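Local atomic coordinates of putative NADH dehydrogenase/NAD(P)H nitroreductase (Bacteroides thetaiotaomicron VPI-5482, PDB entry 3KWK), a protein that binds flavin mononucleotide and, as a member of the nitroreductase family, probably works as an FMN-dependent oxidoreductase. Residues A41-P46 / R52-V57; A123-P126 / R130-V133; L13-E18 / A111-G116; K32-L37 / F152-T157. All blocks are in the same frame, centred on the assembly; numbering follows the deposited sequence. Where two conformers were deposited one is given.

Contact 1 of 4, residues A41-P46 / R52-V57; sequences AGMSAP and RPWEFV. With FMN (flavin mononucleotide), chain B.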
# COMPACT_ATOMS: atom_id res chain seq x y z
N ALA A 41 -6.12 -9.94 -4.80
CA ALA A 41 -5.39 -9.29 -3.75
C ALA A 41 -5.44 -7.74 -3.89
O ALA A 41 -5.76 -7.00 -2.93
CB ALA A 41 -3.90 -9.78 -3.66
N GLY A 42 -5.17 -7.26 -5.11
CA GLY A 42 -5.25 -5.83 -5.40
C GLY A 42 -6.61 -5.24 -5.04
O GLY A 42 -6.67 -4.17 -4.40
N MSE A 43 -7.68 -5.92 -5.41
CA MSE A 43 -9.04 -5.43 -5.14
C MSE A 43 -9.41 -5.45 -3.64
O MSE A 43 -10.38 -4.80 -3.26
CB MSE A 43 -10.06 -6.17 -5.99
CG MSE A 43 -10.03 -5.66 -7.44
SE MSE A 43 -11.14 -6.53 -8.74
CE MSE A 43 -10.69 -8.32 -8.25
N SER A 44 -8.61 -6.13 -2.80
CA SER A 44 -8.90 -6.24 -1.34
C SER A 44 -8.33 -5.08 -0.56
O SER A 44 -8.54 -5.01 0.65
CB SER A 44 -8.29 -7.53 -0.79
OG SER A 44 -8.81 -8.65 -1.51
N ALA A 45 -7.66 -4.16 -1.24
CA ALA A 45 -7.15 -2.95 -0.59
C ALA A 45 -8.23 -2.12 0.14
O ALA A 45 -9.43 -2.13 -0.20
CB ALA A 45 -6.47 -2.03 -1.64
N PRO A 46 -7.79 -1.32 1.14
CA PRO A 46 -8.69 -0.34 1.71
C PRO A 46 -8.94 0.75 0.64
O PRO A 46 -8.19 0.81 -0.34
CB PRO A 46 -7.90 0.23 2.89
CG PRO A 46 -6.45 0.03 2.50
CD PRO A 46 -6.46 -1.30 1.78
N ARG A 52 -13.54 2.28 -4.25
CA ARG A 52 -12.98 1.20 -5.04
C ARG A 52 -12.68 1.66 -6.46
O ARG A 52 -13.16 1.09 -7.42
CB ARG A 52 -13.83 -0.06 -5.01
CG ARG A 52 -14.28 -0.46 -3.59
CD ARG A 52 -15.22 -1.65 -3.59
NE ARG A 52 -15.76 -1.82 -2.25
CZ ARG A 52 -16.62 -2.77 -1.91
NH1 ARG A 52 -17.04 -3.65 -2.79
NH2 ARG A 52 -17.06 -2.84 -0.65
N PRO A 53 -11.85 2.71 -6.56
CA PRO A 53 -11.63 3.35 -7.86
C PRO A 53 -10.62 2.68 -8.77
O PRO A 53 -10.36 3.14 -9.88
CB PRO A 53 -11.11 4.73 -7.46
CG PRO A 53 -10.29 4.46 -6.26
CD PRO A 53 -11.09 3.40 -5.50
N TRP A 54 -10.06 1.57 -8.33
CA TRP A 54 -9.04 0.85 -9.12
C TRP A 54 -9.56 0.20 -10.38
O TRP A 54 -10.71 -0.25 -10.44
CB TRP A 54 -8.33 -0.17 -8.26
CG TRP A 54 -9.24 -0.91 -7.36
CD1 TRP A 54 -10.21 -1.77 -7.71
CD2 TRP A 54 -9.31 -0.78 -5.94
NE1 TRP A 54 -10.88 -2.24 -6.61
CE2 TRP A 54 -10.37 -1.60 -5.50
CE3 TRP A 54 -8.61 -0.02 -4.99
CZ2 TRP A 54 -10.68 -1.76 -4.14
CZ3 TRP A 54 -8.93 -0.17 -3.66
CH2 TRP A 54 -9.98 -0.99 -3.26
N GLU A 55 -8.71 0.18 -11.38
CA GLU A 55 -8.88 -0.52 -12.64
C GLU A 55 -7.55 -1.17 -12.97
O GLU A 55 -6.51 -0.51 -12.88
CB GLU A 55 -9.31 0.48 -13.76
CG GLU A 55 -10.63 1.23 -13.50
CD GLU A 55 -11.90 0.38 -13.62
OE1 GLU A 55 -11.89 -0.75 -14.16
OE2 GLU A 55 -12.94 0.86 -13.11
N PHE A 56 -7.57 -2.46 -13.37
CA PHE A 56 -6.33 -3.16 -13.66
C PHE A 56 -6.29 -3.58 -15.12
O PHE A 56 -7.25 -4.17 -15.63
CB PHE A 56 -6.22 -4.41 -12.79
CG PHE A 56 -6.36 -4.11 -11.32
CD1 PHE A 56 -5.27 -3.67 -10.59
CD2 PHE A 56 -7.60 -4.17 -10.70
CE1 PHE A 56 -5.39 -3.36 -9.24
CE2 PHE A 56 -7.73 -3.84 -9.37
CZ PHE A 56 -6.64 -3.44 -8.64
N VAL A 57 -5.18 -3.30 -15.79
CA VAL A 57 -4.98 -3.77 -17.17
C VAL A 57 -3.90 -4.85 -17.08
O VAL A 57 -2.78 -4.59 -16.70
CB VAL A 57 -4.60 -2.67 -18.16
CG1 VAL A 57 -4.50 -3.18 -19.61
CG2 VAL A 57 -5.57 -1.48 -18.09
N1 FMN B . -11.95 5.39 7.42
C2 FMN B . -12.32 6.24 8.41
O2 FMN B . -13.03 5.82 9.34
N3 FMN B . -11.94 7.57 8.37
C4 FMN B . -11.17 8.10 7.36
O4 FMN B . -10.83 9.32 7.37
C4A FMN B . -10.79 7.21 6.34
N5 FMN B . -10.04 7.67 5.27
C5A FMN B . -9.50 6.78 4.38
C6 FMN B . -8.61 7.25 3.40
C7 FMN B . -8.03 6.34 2.53
C7M FMN B . -7.04 6.79 1.44
C8 FMN B . -8.31 4.99 2.60
C8M FMN B . -7.64 4.05 1.63
C9 FMN B . -9.20 4.53 3.56
C9A FMN B . -9.81 5.42 4.46
N10 FMN B . -10.73 4.99 5.41
C10 FMN B . -11.16 5.86 6.38
C1' FMN B . -11.10 3.56 5.49
C2' FMN B . -12.11 3.20 4.41
O2' FMN B . -13.39 3.75 4.69
C3' FMN B . -12.17 1.67 4.19
O3' FMN B . -10.92 1.19 3.70
C4' FMN B . -13.27 1.27 3.16
O4' FMN B . -14.56 1.56 3.72
C5' FMN B . -13.19 -0.21 2.75
O5' FMN B . -13.37 -0.96 3.94
P FMN B . -12.24 -2.03 4.45
O1P FMN B . -10.97 -1.24 4.81
O2P FMN B . -12.97 -2.61 5.68
O3P FMN B . -11.97 -3.05 3.36

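Contact 2 of 4, residues A123-P126 / R130-V133; sequences AAYP and RMEV. With FMN (flavin mononucleotide), chain C.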
# COMPACT_ATOMS: atom_id res chain seq x y z
N ALA A 123 7.06 3.28 -11.67
CA ALA A 123 6.16 4.44 -11.65
C ALA A 123 5.69 4.80 -13.02
O ALA A 123 6.49 4.88 -13.95
CB ALA A 123 6.89 5.67 -11.04
N ALA A 124 4.39 5.08 -13.15
CA ALA A 124 3.85 5.85 -14.27
C ALA A 124 3.59 7.25 -13.66
O ALA A 124 4.48 8.11 -13.69
CB ALA A 124 2.57 5.15 -14.88
N TYR A 125 2.44 7.44 -13.01
CA TYR A 125 2.29 8.55 -12.04
C TYR A 125 3.51 8.59 -11.10
O TYR A 125 3.96 7.54 -10.63
CB TYR A 125 1.00 8.36 -11.26
CG TYR A 125 0.74 9.46 -10.23
CD1 TYR A 125 1.31 9.38 -8.98
CD2 TYR A 125 0.02 10.61 -10.56
CE1 TYR A 125 1.19 10.42 -8.07
CE2 TYR A 125 -0.15 11.62 -9.67
CZ TYR A 125 0.43 11.54 -8.42
OH TYR A 125 0.30 12.56 -7.49
N PRO A 126 4.04 9.79 -10.80
CA PRO A 126 3.56 11.12 -11.12
C PRO A 126 4.10 11.74 -12.42
O PRO A 126 3.97 12.96 -12.62
CB PRO A 126 4.07 11.92 -9.93
CG PRO A 126 5.40 11.33 -9.62
CD PRO A 126 5.14 9.85 -9.81
N ARG A 130 5.09 9.40 -18.82
CA ARG A 130 4.94 7.96 -18.62
C ARG A 130 3.48 7.58 -18.64
O ARG A 130 3.09 6.58 -19.19
CB ARG A 130 5.56 7.54 -17.29
CG ARG A 130 7.06 7.79 -17.19
CD ARG A 130 7.64 7.13 -15.97
NE ARG A 130 8.92 7.73 -15.57
CZ ARG A 130 9.61 7.36 -14.49
NH1 ARG A 130 9.16 6.36 -13.73
NH2 ARG A 130 10.73 7.99 -14.16
N MSE A 131 2.67 8.41 -18.02
CA MSE A 131 1.23 8.12 -17.95
C MSE A 131 0.67 8.14 -19.37
O MSE A 131 -0.17 7.32 -19.73
CB MSE A 131 0.53 9.15 -17.10
CG MSE A 131 1.08 9.15 -15.66
SE MSE A 131 0.39 10.61 -14.58
CE MSE A 131 -1.29 9.86 -14.27
N GLU A 132 1.16 9.07 -20.19
CA GLU A 132 0.71 9.13 -21.60
C GLU A 132 1.15 7.91 -22.41
O GLU A 132 0.38 7.43 -23.22
CB GLU A 132 1.21 10.42 -22.24
CG GLU A 132 0.88 10.57 -23.74
CD GLU A 132 -0.62 10.47 -24.10
OE1 GLU A 132 -1.51 10.86 -23.28
OE2 GLU A 132 -0.89 10.01 -25.24
N VAL A 133 2.36 7.40 -22.20
CA VAL A 133 2.80 6.14 -22.83
C VAL A 133 1.80 5.04 -22.55
O VAL A 133 1.35 4.36 -23.47
CB VAL A 133 4.22 5.73 -22.37
CG1 VAL A 133 4.59 4.32 -22.82
CG2 VAL A 133 5.23 6.75 -22.87
N1 FMN C . 11.65 0.35 -9.54
C2 FMN C . 11.98 0.39 -10.86
O2 FMN C . 12.75 -0.47 -11.32
N3 FMN C . 11.47 1.38 -11.69
C4 FMN C . 10.62 2.37 -11.23
O4 FMN C . 10.17 3.25 -12.02
C4A FMN C . 10.29 2.33 -9.87
N5 FMN C . 9.46 3.30 -9.32
C5A FMN C . 8.98 3.15 -8.05
C6 FMN C . 8.02 4.06 -7.58
C7 FMN C . 7.49 3.88 -6.31
C7M FMN C . 6.43 4.84 -5.74
C8 FMN C . 7.90 2.84 -5.50
C8M FMN C . 7.29 2.70 -4.13
C9 FMN C . 8.86 1.96 -5.96
C9A FMN C . 9.41 2.11 -7.24
N10 FMN C . 10.40 1.25 -7.72
C10 FMN C . 10.78 1.32 -9.03
C1' FMN C . 10.90 0.15 -6.86
C2' FMN C . 11.90 0.67 -5.84
O2' FMN C . 13.14 1.02 -6.46
C3' FMN C . 12.10 -0.33 -4.68
O3' FMN C . 10.88 -0.50 -3.95
C4' FMN C . 13.20 0.12 -3.68
O4' FMN C . 14.47 0.10 -4.34
C5' FMN C . 13.24 -0.72 -2.41
O5' FMN C . 13.53 -2.05 -2.83
P FMN C . 12.52 -3.29 -2.48
O1P FMN C . 11.20 -3.04 -3.22
O2P FMN C . 13.34 -4.46 -3.06
O3P FMN C . 12.31 -3.38 -0.98

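Contact 3 of 4, residues L13-E18 / A111-G116; sequences LDNIFE and AAESMG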
# COMPACT_ATOMS: atom_id res chain seq x y z
N LEU A 13 3.40 -11.70 8.19
CA LEU A 13 4.54 -10.85 8.47
C LEU A 13 5.76 -11.34 7.74
O LEU A 13 6.44 -10.53 7.15
CB LEU A 13 4.83 -10.80 9.98
CG LEU A 13 3.87 -10.00 10.84
CD1 LEU A 13 4.26 -10.25 12.33
CD2 LEU A 13 3.90 -8.53 10.46
N ASP A 14 6.01 -12.66 7.70
CA ASP A 14 7.17 -13.17 6.95
C ASP A 14 7.14 -12.72 5.52
O ASP A 14 8.17 -12.33 4.95
CB ASP A 14 7.22 -14.69 7.01
CG ASP A 14 7.62 -15.23 8.42
OD1 ASP A 14 8.13 -14.46 9.25
OD2 ASP A 14 7.36 -16.41 8.65
N ASN A 15 5.97 -12.77 4.91
CA ASN A 15 5.82 -12.39 3.48
C ASN A 15 6.09 -10.89 3.29
O ASN A 15 6.72 -10.46 2.34
CB ASN A 15 4.43 -12.81 3.00
CG ASN A 15 4.09 -12.32 1.59
OD1 ASN A 15 3.28 -11.42 1.44
ND2 ASN A 15 4.71 -12.91 0.60
N ILE A 16 5.57 -10.07 4.21
CA ILE A 16 5.83 -8.65 4.17
C ILE A 16 7.36 -8.37 4.26
O ILE A 16 7.91 -7.50 3.56
CB ILE A 16 5.08 -7.92 5.32
CG1 ILE A 16 3.58 -7.83 4.99
CG2 ILE A 16 5.69 -6.52 5.59
CD1 ILE A 16 2.64 -7.52 6.21
N PHE A 17 8.03 -9.11 5.15
CA PHE A 17 9.48 -8.92 5.33
C PHE A 17 10.32 -9.48 4.17
O PHE A 17 11.40 -8.95 3.89
CB PHE A 17 9.95 -9.55 6.64
CG PHE A 17 9.27 -8.99 7.89
CD1 PHE A 17 8.81 -7.70 7.97
CD2 PHE A 17 9.10 -9.81 8.99
CE1 PHE A 17 8.18 -7.24 9.16
CE2 PHE A 17 8.50 -9.36 10.15
CZ PHE A 17 8.02 -8.05 10.21
N GLU A 18 9.78 -10.46 3.46
CA GLU A 18 10.50 -11.17 2.40
C GLU A 18 10.37 -10.48 1.05
O GLU A 18 11.24 -10.61 0.18
CB GLU A 18 9.96 -12.59 2.28
CG GLU A 18 10.58 -13.44 1.19
CD GLU A 18 12.10 -13.59 1.30
OE1 GLU A 18 12.64 -13.61 2.44
OE2 GLU A 18 12.73 -13.71 0.22
N ALA A 111 1.19 -10.47 -2.86
CA ALA A 111 0.62 -11.66 -3.44
C ALA A 111 1.63 -12.38 -4.33
O ALA A 111 1.82 -13.61 -4.21
CB ALA A 111 -0.69 -11.28 -4.25
N ALA A 112 2.29 -11.63 -5.20
CA ALA A 112 3.33 -12.18 -6.07
C ALA A 112 4.41 -12.91 -5.25
O ALA A 112 4.72 -14.07 -5.51
CB ALA A 112 3.94 -11.06 -6.95
N GLU A 113 4.93 -12.23 -4.24
CA GLU A 113 5.96 -12.81 -3.39
C GLU A 113 5.50 -14.13 -2.76
O GLU A 113 6.25 -15.12 -2.69
CB GLU A 113 6.37 -11.84 -2.32
CG GLU A 113 7.49 -12.33 -1.38
CD GLU A 113 8.85 -12.44 -2.04
OE1 GLU A 113 9.23 -11.50 -2.72
OE2 GLU A 113 9.49 -13.47 -1.86
N SER A 114 4.25 -14.15 -2.29
CA SER A 114 3.72 -15.31 -1.56
C SER A 114 3.54 -16.57 -2.41
O SER A 114 3.42 -17.64 -1.88
CB SER A 114 2.35 -14.99 -0.91
OG SER A 114 1.28 -14.93 -1.87
N MSE A 115 3.52 -16.40 -3.73
CA MSE A 115 3.30 -17.48 -4.71
C MSE A 115 4.57 -17.74 -5.53
O MSE A 115 4.53 -18.32 -6.60
CB MSE A 115 2.12 -17.13 -5.63
CG MSE A 115 0.79 -17.05 -4.82
SE MSE A 115 -0.73 -16.78 -5.93
CE MSE A 115 -0.51 -14.94 -6.26
N GLY A 116 5.72 -17.36 -4.97
CA GLY A 116 6.98 -17.69 -5.58
C GLY A 116 7.34 -16.88 -6.81
O GLY A 116 8.26 -17.23 -7.54
O HOH W 1 11.24 -15.61 -1.33

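Contact 4 of 4, residues K32-L37 / F152-T157; sequences KEKIDL and FGYPAT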
# COMPACT_ATOMS: atom_id res chain seq x y z
N LYS A 32 -2.31 -19.08 -14.72
CA LYS A 32 -3.48 -18.20 -14.72
C LYS A 32 -4.04 -17.99 -13.31
O LYS A 32 -4.41 -16.88 -12.96
CB LYS A 32 -4.57 -18.75 -15.63
CG LYS A 32 -5.78 -17.92 -15.68
CD LYS A 32 -6.73 -18.50 -16.74
CE LYS A 32 -8.10 -17.80 -16.77
NZ LYS A 32 -8.74 -17.66 -15.42
N GLU A 33 -4.05 -19.04 -12.50
CA GLU A 33 -4.61 -19.00 -11.14
C GLU A 33 -3.82 -17.98 -10.29
O GLU A 33 -4.38 -17.22 -9.49
CB GLU A 33 -4.49 -20.39 -10.53
CG GLU A 33 -5.09 -20.56 -9.15
CD GLU A 33 -4.78 -21.94 -8.49
OE1 GLU A 33 -3.82 -22.67 -8.90
OE2 GLU A 33 -5.48 -22.27 -7.53
N LYS A 34 -2.50 -17.91 -10.49
CA LYS A 34 -1.67 -16.95 -9.74
C LYS A 34 -2.01 -15.50 -10.14
O LYS A 34 -2.10 -14.59 -9.29
CB LYS A 34 -0.18 -17.26 -9.91
CG LYS A 34 0.21 -18.56 -9.20
CD LYS A 34 1.70 -18.83 -9.23
CE LYS A 34 2.03 -20.11 -8.50
NZ LYS A 34 3.52 -20.25 -8.25
N ILE A 35 -2.15 -15.26 -11.44
CA ILE A 35 -2.52 -13.93 -11.90
C ILE A 35 -3.87 -13.51 -11.33
O ILE A 35 -4.03 -12.37 -10.86
CB ILE A 35 -2.52 -13.84 -13.45
CG1 ILE A 35 -1.12 -14.13 -13.98
CG2 ILE A 35 -2.90 -12.43 -13.90
CD1 ILE A 35 -0.98 -14.30 -15.50
N ASP A 36 -4.83 -14.44 -11.35
CA ASP A 36 -6.17 -14.17 -10.80
C ASP A 36 -6.13 -13.79 -9.33
O ASP A 36 -6.77 -12.83 -8.91
CB ASP A 36 -7.10 -15.35 -11.03
CG ASP A 36 -7.36 -15.69 -12.53
OD1 ASP A 36 -7.19 -14.81 -13.39
OD2 ASP A 36 -7.76 -16.88 -12.85
N LEU A 37 -5.31 -14.51 -8.56
CA LEU A 37 -5.15 -14.23 -7.13
C LEU A 37 -4.44 -12.90 -6.86
O LEU A 37 -4.76 -12.20 -5.90
CB LEU A 37 -4.46 -15.41 -6.44
CG LEU A 37 -5.36 -16.62 -6.17
CD1 LEU A 37 -4.52 -17.90 -5.88
CD2 LEU A 37 -6.32 -16.33 -5.01
N PHE A 152 5.97 -8.82 -13.87
CA PHE A 152 6.18 -9.91 -12.95
C PHE A 152 6.52 -11.18 -13.70
O PHE A 152 6.35 -11.26 -14.93
CB PHE A 152 4.95 -10.10 -12.06
CG PHE A 152 3.70 -10.51 -12.83
CD1 PHE A 152 2.88 -9.55 -13.42
CD2 PHE A 152 3.32 -11.84 -12.90
CE1 PHE A 152 1.75 -9.94 -14.09
CE2 PHE A 152 2.19 -12.23 -13.56
CZ PHE A 152 1.40 -11.27 -14.17
N GLY A 153 7.05 -12.14 -12.94
CA GLY A 153 7.46 -13.42 -13.47
C GLY A 153 8.11 -14.26 -12.39
O GLY A 153 8.24 -13.82 -11.23
N TYR A 154 8.62 -15.43 -12.78
CA TYR A 154 9.44 -16.19 -11.86
C TYR A 154 10.81 -15.50 -11.80
O TYR A 154 11.41 -15.25 -12.86
CB TYR A 154 9.57 -17.64 -12.31
CG TYR A 154 8.30 -18.39 -11.96
CD1 TYR A 154 8.08 -18.78 -10.67
CD2 TYR A 154 7.27 -18.61 -12.89
CE1 TYR A 154 6.90 -19.46 -10.30
CE2 TYR A 154 6.10 -19.26 -12.54
CZ TYR A 154 5.93 -19.69 -11.26
OH TYR A 154 4.78 -20.33 -10.84
N PRO A 155 11.35 -15.23 -10.60
CA PRO A 155 12.67 -14.53 -10.56
C PRO A 155 13.75 -15.33 -11.31
O PRO A 155 13.79 -16.56 -11.25
CB PRO A 155 13.00 -14.52 -9.07
CG PRO A 155 11.64 -14.50 -8.40
CD PRO A 155 10.75 -15.40 -9.28
N ALA A 156 14.63 -14.61 -12.02
CA ALA A 156 15.77 -15.20 -12.69
C ALA A 156 16.92 -15.48 -11.72
O ALA A 156 17.67 -16.43 -11.90
CB ALA A 156 16.27 -14.28 -13.78
N THR A 157 17.03 -14.63 -10.70
CA THR A 157 18.16 -14.70 -9.73
C THR A 157 17.65 -14.36 -8.34
O THR A 157 17.38 -13.19 -8.06
CB THR A 157 19.33 -13.75 -10.13
OG1 THR A 157 19.77 -14.02 -11.45
CG2 THR A 157 20.54 -13.99 -9.16

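Contact 1 of 4, residues A41-P46 / R52-V57
Trp54 and Phe56, both reaching from the strand toward the end of helix 32-43, pack against Gly42, Met43 and Ala45. Met43, a selenomethionine, brings CG against both rings: in one of its two conformers, CG is 3.5 Å from Phe56 CE2 and 3.9 Å from Trp54 CD1, before the chain bends and carries its end away. Ala45 CB rests 3.7 Å from Trp54 CZ3, where the small methyl fits against the indole. Glycine suits position 42 for a similar reason: Gly42 C lies 4.0 Å from Phe56 CZ, and a CB would sit about 3.2 Å from Phe56 CZ, a tight fit.

The indole itself is sandwiched. Arg52 CA and Pro53 CD lie over one face and Met43 CA over the other, all toward the rim. With CG between the backbone N and the carbonyl carbon (chi1 42°), the indole is placed beside Arg52 and Pro53. Backbone carbonyls collect round the six-membered ring: Met43 O is 3.2 Å from Trp54 CZ2, Ala45 O, which also accepts from Lys164 NZ of the second subunit, is 3.3 Å from Trp54 CH2, and Pro46 O meets the edge near the ring plane.

Beyond the indole, Pro46 CB touches O3' of the flavin mononucleotide at 3.3 Å. Ser21, Arg23 and Lys164 of the second subunit hydrogen-bond to that cofactor, an interface flavin site characteristic of the dimeric nitroreductase fold.

Contact 2 of 4, residues A123-P126 / R130-V133
Ala124 and Arg130 bring their CA atoms within 5.0 Å of each other where the chain leaves strand 118-123 and turns tightly into helix 128-138, the strand-loop-helix connection that borders the flavin ring in this nitroreductase-family fold. The peptide before Pro126 is cis, which probably helps the chain to turn. Ala123 works through its main chain on both sides: its N donates to FMN O4 at 3.1 Å, while its O accepts from Arg130 NH1, also at 3.1 Å and nearly straight (166°). The small methyl of Ala123 leaves room for both flavin and arginine.

Arg130 suits its place because its chain, extended from CG to NE, lays the guanidinium alongside the loop. The carbonyl oxygen lies at the guanidinium edge, almost in its plane, although the donor stands 37° out of the carbonyl plane. Tyr74, another flavin-site residue, packs on this arginine.

The unbranched, flexible chain of Met131, here selenomethionine, follows the bend of the loop, with CG 3.4 Å from Tyr125 N. A turn at chi3 (76°) lets its end run beside Tyr125 in an oblique Met-aromatic contact. Tyr125 OH hydrogen-bonds to Tyr98 OH of the second subunit, whereas at the near edge of the ring CD2 meets Met131 CE at 4.0 Å.

Contact 3 of 4, residues L13-E18 / A111-G116
Glu113 reaches to Asn15 and Glu18 of helix 11-18 from within the Schellman motif that ends helix 97-114. Gly116, the C-prime residue with positive phi, has its N bonded to Glu113 O, and Leu117 N bonds to Ala112 O.

Along the Glu113 side chain, CB and CG each pass 3.5 Å from Asn15 ND2. That amide nitrogen faces Ser114 N, donor to donor, and makes a weak hydrogen bond to Leu110 O instead. A bend at chi2 (70°) then lifts CD to 3.7 Å and OE1 to 3.6 Å from Glu18 O. With Glu18 in one of its two conformers, Glu113 OE2 is 3.2 Å from Glu18 CG, and a water lies 2.8 Å from that OE2 and 2.9 Å from Glu18 OE2. The two carboxylates, their planes 65° apart, would probably repel, but Lys20 forms salt bridges with both, which makes acidic residues fit here. A leucine in place of Glu113 would probably cost Lys20 one of its two carboxylate partners and take from the water one of its acceptors.

Serine suits the helix end beside Asn15: while its CB touches ND2, Ser114 OG, also bonded to Asn10 ND2 of the second subunit, turns back to donate to Ala111 O at 2.7 Å.

Contact 4 of 4, residues K32-L37 / F152-T157
Lys34 meets Tyr154 at about a right angle, and Ile35 meets Phe152 in the same manner, so two crosswise pairs join the start of helix 32-43 to residues 152-154. In the first pair the lysine is extended beyond CG, which carries its ammonium to the phenol rather than over the ring: NZ lies at the ring edge, near its plane, and donates to Tyr154 OH at 2.9 Å. A lysine suits this position because its long apolar stem spans the gap while its end serves two acceptors, the second being Met115 O just past the end of helix 97-114. Tyr154 OH is also hydrogen-bonded to Glu31 OE1, which helps fix the phenol's orientation. A methionine in place of Lys34 would probably leave Met115 O without this donor and the Tyr154 hydroxyl with one bond fewer.

The second pair is apolar. Phe152 CB points to the helix, and with CG between the backbone N and the carbonyl carbon (chi1 64°) the ring presents its edge to Ile35, whose CG1 is 3.8 Å from Phe152 CZ. The CA atoms of Ile35 and Phe152 are 9.6 Å apart, a distance that suits the long reach of an aromatic side chain.

Around this, Phe152 also packs on Ile85 of strand 83-90, Tyr154 on Leu117 before strand 118-123, and Lys34 on Thr8 of the second subunit; the contact thus fastens helix 32-43 to the sheet and to the end of helix 97-114.

Helix 32-43 serves contact 4 at its start and contact 1 at its end, centres 18 Å apart. Contacts 3 and 4 lie nearest, centres 12 Å apart, and touch where Met115 O meets Lys34 NZ at 2.7 Å; Ala41 and Ala111 join contacts 1 and 3. Contact 2 stands across the chain's centre from contacts 3 and 4. Along the chain, the segments of contacts 3 and 4 alternate, contact 1 falls within the spans of both, and contact 2 within that of contact 4. Strands 54-59 and 118-123 are, within this chain, the outer strands of the antiparallel sheet that includes 144-153. Contacts 1 and 2 touch different flavins, each at the subunit interface; all four reach the second subunit.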